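Local coordinates for glucosamine kinase (Streptacidiphilus jiangxiensis, PDB 6HWJ), which phosphorylates D-glucosamine to D-glucosamine 6-phosphate with ATP and magnesium, and acts on glucose to a lesser extent, at residues A[72-75]-A[76-79]; A[50-53]-A[54-58]. One frame throughout, in Å; residues are numbered along the deposited sequence.

Contact 1 (A[72-75]-A[76-79]); sequences RSRP and GDGT
The carboxylate oxygen OD2 of Asp77 is held by two donors, the backbone N of Arg74 and, in a salt bridge, the guanidinium of Arg71. Arg74 N donates to Asp77 OD2 over 2.7 Å, a fairly straight bond (164° at the hydrogen) that reaches the oxygen from above the carboxylate plane. Because CG of Asp77 lies anti to its own carbonyl carbon (chi1 -78°), the carboxylate folds back over the start of the turn. The return bond is backbone only: Asp77 N donates to Arg74 O at 2.8 Å, closing a type II beta turn from Arg74 to Asp77, with Gly76 at the positive phi (99°) usual for its third position. The turn lies in the loop between strand 69-72 and helix 79-88, with Gly78 at the N-cap position. Arg74 O has a second donor in a water, which in turn accepts from Thr79 N and so bridges the turn to the first residue of the helix. Across the mouth of the loop, the hydroxyls of Ser73 and Thr79 meet side-on, OG to OG1 at 2.8 Å, and either could be the donor. Thr79 OG1 is also hydrogen-bonded to His45, and Glu112 OE1 accepts from the backbone N of both Gly76 and Gly78.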
loop_
_atom_site.group_PDB
_atom_site.type_symbol
_atom_site.label_atom_id
_atom_site.label_comp_id
_atom_site.label_asym_id
_atom_site.label_seq_id
_atom_site.Cartn_x
_atom_site.Cartn_y
_atom_site.Cartn_z
ATOM N N ARG A 72 18.038 -21.229 -3.547
ATOM C CA ARG A 72 16.909 -20.427 -3.113
ATOM C C ARG A 72 15.657 -21.291 -3.073
ATOM O O ARG A 72 15.349 -22.011 -4.030
ATOM C CB ARG A 72 16.703 -19.233 -4.052
ATOM C CG ARG A 72 15.664 -18.265 -3.535
ATOM C CD ARG A 72 15.363 -17.133 -4.533
ATOM N NE ARG A 72 14.525 -16.107 -3.911
ATOM C CZ ARG A 72 13.206 -16.196 -3.800
ATOM N NH1 ARG A 72 12.559 -17.256 -4.287
ATOM N NH2 ARG A 72 12.518 -15.220 -3.207
ATOM N N SER A 73 14.948 -21.233 -1.951
ATOM C CA SER A 73 13.745 -22.023 -1.790
ATOM C C SER A 73 12.710 -21.697 -2.853
ATOM O O SER A 73 12.527 -20.538 -3.239
ATOM C CB SER A 73 13.165 -21.781 -0.396
ATOM O OG SER A 73 14.235 -21.756 0.530
ATOM N N ARG A 74 12.013 -22.743 -3.310
ATOM C CA ARG A 74 10.881 -22.662 -4.215
ATOM C C ARG A 74 9.619 -23.156 -3.519
ATOM O O ARG A 74 9.709 -23.947 -2.572
ATOM C CB ARG A 74 11.130 -23.518 -5.470
ATOM C CG ARG A 74 12.331 -23.086 -6.301
ATOM C CD ARG A 74 12.718 -24.164 -7.298
ATOM N NE ARG A 74 13.932 -23.816 -8.033
ATOM C CZ ARG A 74 14.658 -24.678 -8.742
ATOM N NH1 ARG A 74 14.302 -25.954 -8.816
ATOM N NH2 ARG A 74 15.744 -24.261 -9.376
ATOM N N PRO A 75 8.442 -22.702 -3.939
ATOM C CA PRO A 75 7.207 -23.273 -3.398
ATOM C C PRO A 75 7.217 -24.786 -3.501
ATOM O O PRO A 75 7.547 -25.353 -4.542
ATOM C CB PRO A 75 6.116 -22.645 -4.275
ATOM C CG PRO A 75 6.699 -21.362 -4.726
ATOM C CD PRO A 75 8.169 -21.644 -4.930
ATOM N N GLY A 76 6.898 -25.440 -2.398
ATOM C CA GLY A 76 6.988 -26.882 -2.299
ATOM C C GLY A 76 8.243 -27.384 -1.622
ATOM O O GLY A 76 8.296 -28.558 -1.226
ATOM N N ASP A 77 9.256 -26.526 -1.476
ATOM C CA ASP A 77 10.460 -26.926 -0.757
ATOM C C ASP A 77 10.205 -26.986 0.738
ATOM O O ASP A 77 10.903 -27.723 1.454
ATOM C CB ASP A 77 11.613 -25.961 -1.064
ATOM C CG ASP A 77 12.256 -26.217 -2.418
ATOM O OD1 ASP A 77 12.170 -27.362 -2.951
ATOM O OD2 ASP A 77 12.878 -25.284 -2.952
ATOM N N GLY A 78 9.226 -26.217 1.230
ATOM C CA GLY A 78 8.867 -26.213 2.636
ATOM C C GLY A 78 9.471 -25.091 3.474
ATOM O O GLY A 78 9.306 -25.103 4.700
ATOM N N THR A 79 10.128 -24.123 2.865
ATOM C CA THR A 79 10.749 -23.055 3.647
ATOM C C THR A 79 9.711 -22.071 4.181
ATOM O O THR A 79 9.826 -21.606 5.320
ATOM C CB THR A 79 11.797 -22.324 2.806
ATOM O OG1 THR A 79 12.781 -23.250 2.332
ATOM C CG2 THR A 79 12.481 -21.261 3.648
HETATM O O HOH W 1 9.409 -22.993 0.124
#

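Contact 2 (A[50-53]-A[54-58]); sequences VRSA and DAARW
A beta hairpin made by strands 45-51 and 57-65 closes here through a type I turn from Ser52 to Ala55. Where the strands run into the loop, Val50 and Trp58 form an antiparallel hydrogen-bonded pair, with Val50 N to Trp58 O at 2.9 Å and Trp58 N to Val50 O at 2.7 Å. Nearer the turn, Ser52 N donates to Ala56 O at 2.9 Å. The side chains add a chain of hydrogen bonds. Trp58 NE1 points its N-H, almost in the indole plane, at Ser52 OG (3.0 Å, 166° at the hydrogen), and the hydroxyl in turn donates to Asp54 OD1 at 2.6 Å, meeting the carboxylate on its syn side. The chi1 of Ser52, 40°, with OG between the backbone N and the carbonyl carbon, turns the hydroxyl toward both partners. Asp54 OD1 also accepts from Ala56 N at 3.1 Å, from above the carboxylate plane, which makes an Asx turn. On the other face of the hairpin, CD of Arg57 lies over one face of the Arg51 guanidinium, 3.7 Å from NH2; the like charges are probably balanced by Asp36, salt-bridged to Arg51, and Glu174, salt-bridged to Arg57. Strand 34-42 pairs with 45-51 on one side of the hairpin, strand 137-138 borders 57-65 on the other, and Arg137 makes a cation-pi contact with Trp58.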
loop_
_atom_site.group_PDB
_atom_site.type_symbol
_atom_site.label_atom_id
_atom_site.label_comp_id
_atom_site.label_asym_id
_atom_site.label_seq_id
_atom_site.Cartn_x
_atom_site.Cartn_y
_atom_site.Cartn_z
ATOM N N VAL A 50 21.428 -11.370 2.428
ATOM C CA VAL A 50 22.605 -11.598 1.607
ATOM C C VAL A 50 22.957 -10.303 0.897
ATOM O O VAL A 50 22.076 -9.563 0.442
ATOM C CB VAL A 50 22.390 -12.744 0.602
ATOM C CG1 VAL A 50 23.633 -13.004 -0.221
ATOM C CG2 VAL A 50 21.963 -14.009 1.355
ATOM N N ARG A 51 24.247 -10.035 0.818
ATOM C CA ARG A 51 24.782 -8.887 0.092
ATOM C C ARG A 51 25.495 -9.378 -1.156
ATOM O O ARG A 51 26.375 -10.248 -1.075
ATOM C CB ARG A 51 25.722 -8.097 0.998
ATOM C CG ARG A 51 26.059 -6.714 0.534
ATOM C CD ARG A 51 27.021 -6.046 1.523
ATOM N NE ARG A 51 26.442 -5.937 2.863
ATOM C CZ ARG A 51 25.987 -4.805 3.404
ATOM N NH1 ARG A 51 26.039 -3.660 2.731
ATOM N NH2 ARG A 51 25.485 -4.820 4.630
ATOM N N SER A 52 25.107 -8.842 -2.310
ATOM C CA SER A 52 25.892 -9.063 -3.508
ATOM C C SER A 52 27.090 -8.091 -3.528
ATOM O O SER A 52 27.183 -7.151 -2.731
ATOM C CB SER A 52 25.014 -8.907 -4.751
ATOM O OG SER A 52 24.111 -7.825 -4.630
ATOM N N ALA A 53 28.027 -8.345 -4.435
ATOM C CA ALA A 53 29.288 -7.607 -4.444
ATOM C C ALA A 53 29.110 -6.131 -4.758
ATOM O O ALA A 53 30.047 -5.348 -4.553
ATOM C CB ALA A 53 30.265 -8.241 -5.453
ATOM N N ASP A 54 27.941 -5.729 -5.250
ATOM C CA ASP A 54 27.633 -4.329 -5.494
ATOM C C ASP A 54 26.971 -3.667 -4.289
ATOM O O ASP A 54 26.382 -2.595 -4.431
ATOM C CB ASP A 54 26.725 -4.198 -6.719
ATOM C CG ASP A 54 25.420 -4.977 -6.561
ATOM O OD1 ASP A 54 25.253 -5.647 -5.514
ATOM O OD2 ASP A 54 24.569 -4.921 -7.474
ATOM N N ALA A 55 27.041 -4.295 -3.116
ATOM C CA ALA A 55 26.465 -3.812 -1.860
ATOM C C ALA A 55 24.944 -3.905 -1.813
ATOM O O ALA A 55 24.344 -3.542 -0.789
ATOM C CB ALA A 55 26.879 -2.358 -1.559
ATOM N N ALA A 56 24.287 -4.381 -2.870
ATOM C CA ALA A 56 22.849 -4.594 -2.809
ATOM C C ALA A 56 22.519 -5.712 -1.821
ATOM O O ALA A 56 23.202 -6.736 -1.771
ATOM C CB ALA A 56 22.296 -4.940 -4.183
ATOM N N ARG A 57 21.474 -5.505 -1.028
ATOM C CA ARG A 57 21.064 -6.447 0.006
ATOM C C ARG A 57 19.772 -7.132 -0.394
ATOM O O ARG A 57 18.910 -6.535 -1.045
ATOM C CB ARG A 57 20.858 -5.764 1.357
ATOM C CG ARG A 57 22.119 -5.295 2.019
ATOM C CD ARG A 57 21.927 -5.213 3.540
ATOM N NE ARG A 57 20.792 -4.375 3.921
ATOM C CZ ARG A 57 20.354 -4.233 5.169
ATOM N NH1 ARG A 57 19.312 -3.454 5.422
ATOM N NH2 ARG A 57 20.951 -4.874 6.161
ATOM N N TRP A 58 19.629 -8.390 0.036
ATOM C CA TRP A 58 18.540 -9.237 -0.409
ATOM C C TRP A 58 18.031 -10.117 0.726
ATOM O O TRP A 58 18.818 -10.622 1.525
ATOM C CB TRP A 58 18.997 -10.168 -1.559
ATOM C CG TRP A 58 19.702 -9.473 -2.686
ATOM C CD1 TRP A 58 21.015 -9.063 -2.715
ATOM C CD2 TRP A 58 19.144 -9.128 -3.952
ATOM N NE1 TRP A 58 21.297 -8.490 -3.929
ATOM C CE2 TRP A 58 20.164 -8.509 -4.702
ATOM C CE3 TRP A 58 17.872 -9.267 -4.521
ATOM C CZ2 TRP A 58 19.952 -8.022 -5.997
ATOM C CZ3 TRP A 58 17.672 -8.796 -5.816
ATOM C CH2 TRP A 58 18.699 -8.183 -6.531
#

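Contacts 1 and 2 lie in series along the chain, their nearest atoms about 8 Å apart without touching. Both are partly buried: the exposed residues lie in the turns, while Ser73 and Thr79 in contact 1 and Val50, Ser52 and Trp58 in contact 2 are buried. Contact 2 stays within the sheet, joining two adjacent antiparallel strands; contact 1 leads out of the same sheet, from its strand 69-72 into helix 79-88. In each, an aspartate binds backbone N-H, but in contact 1 Arg71 of the preceding strand shares the oxygen, whereas in contact 2 a serine hydroxyl does. A bridging water and glycines mark contact 1, while contact 2 relies on strand pairing and an indole N-H.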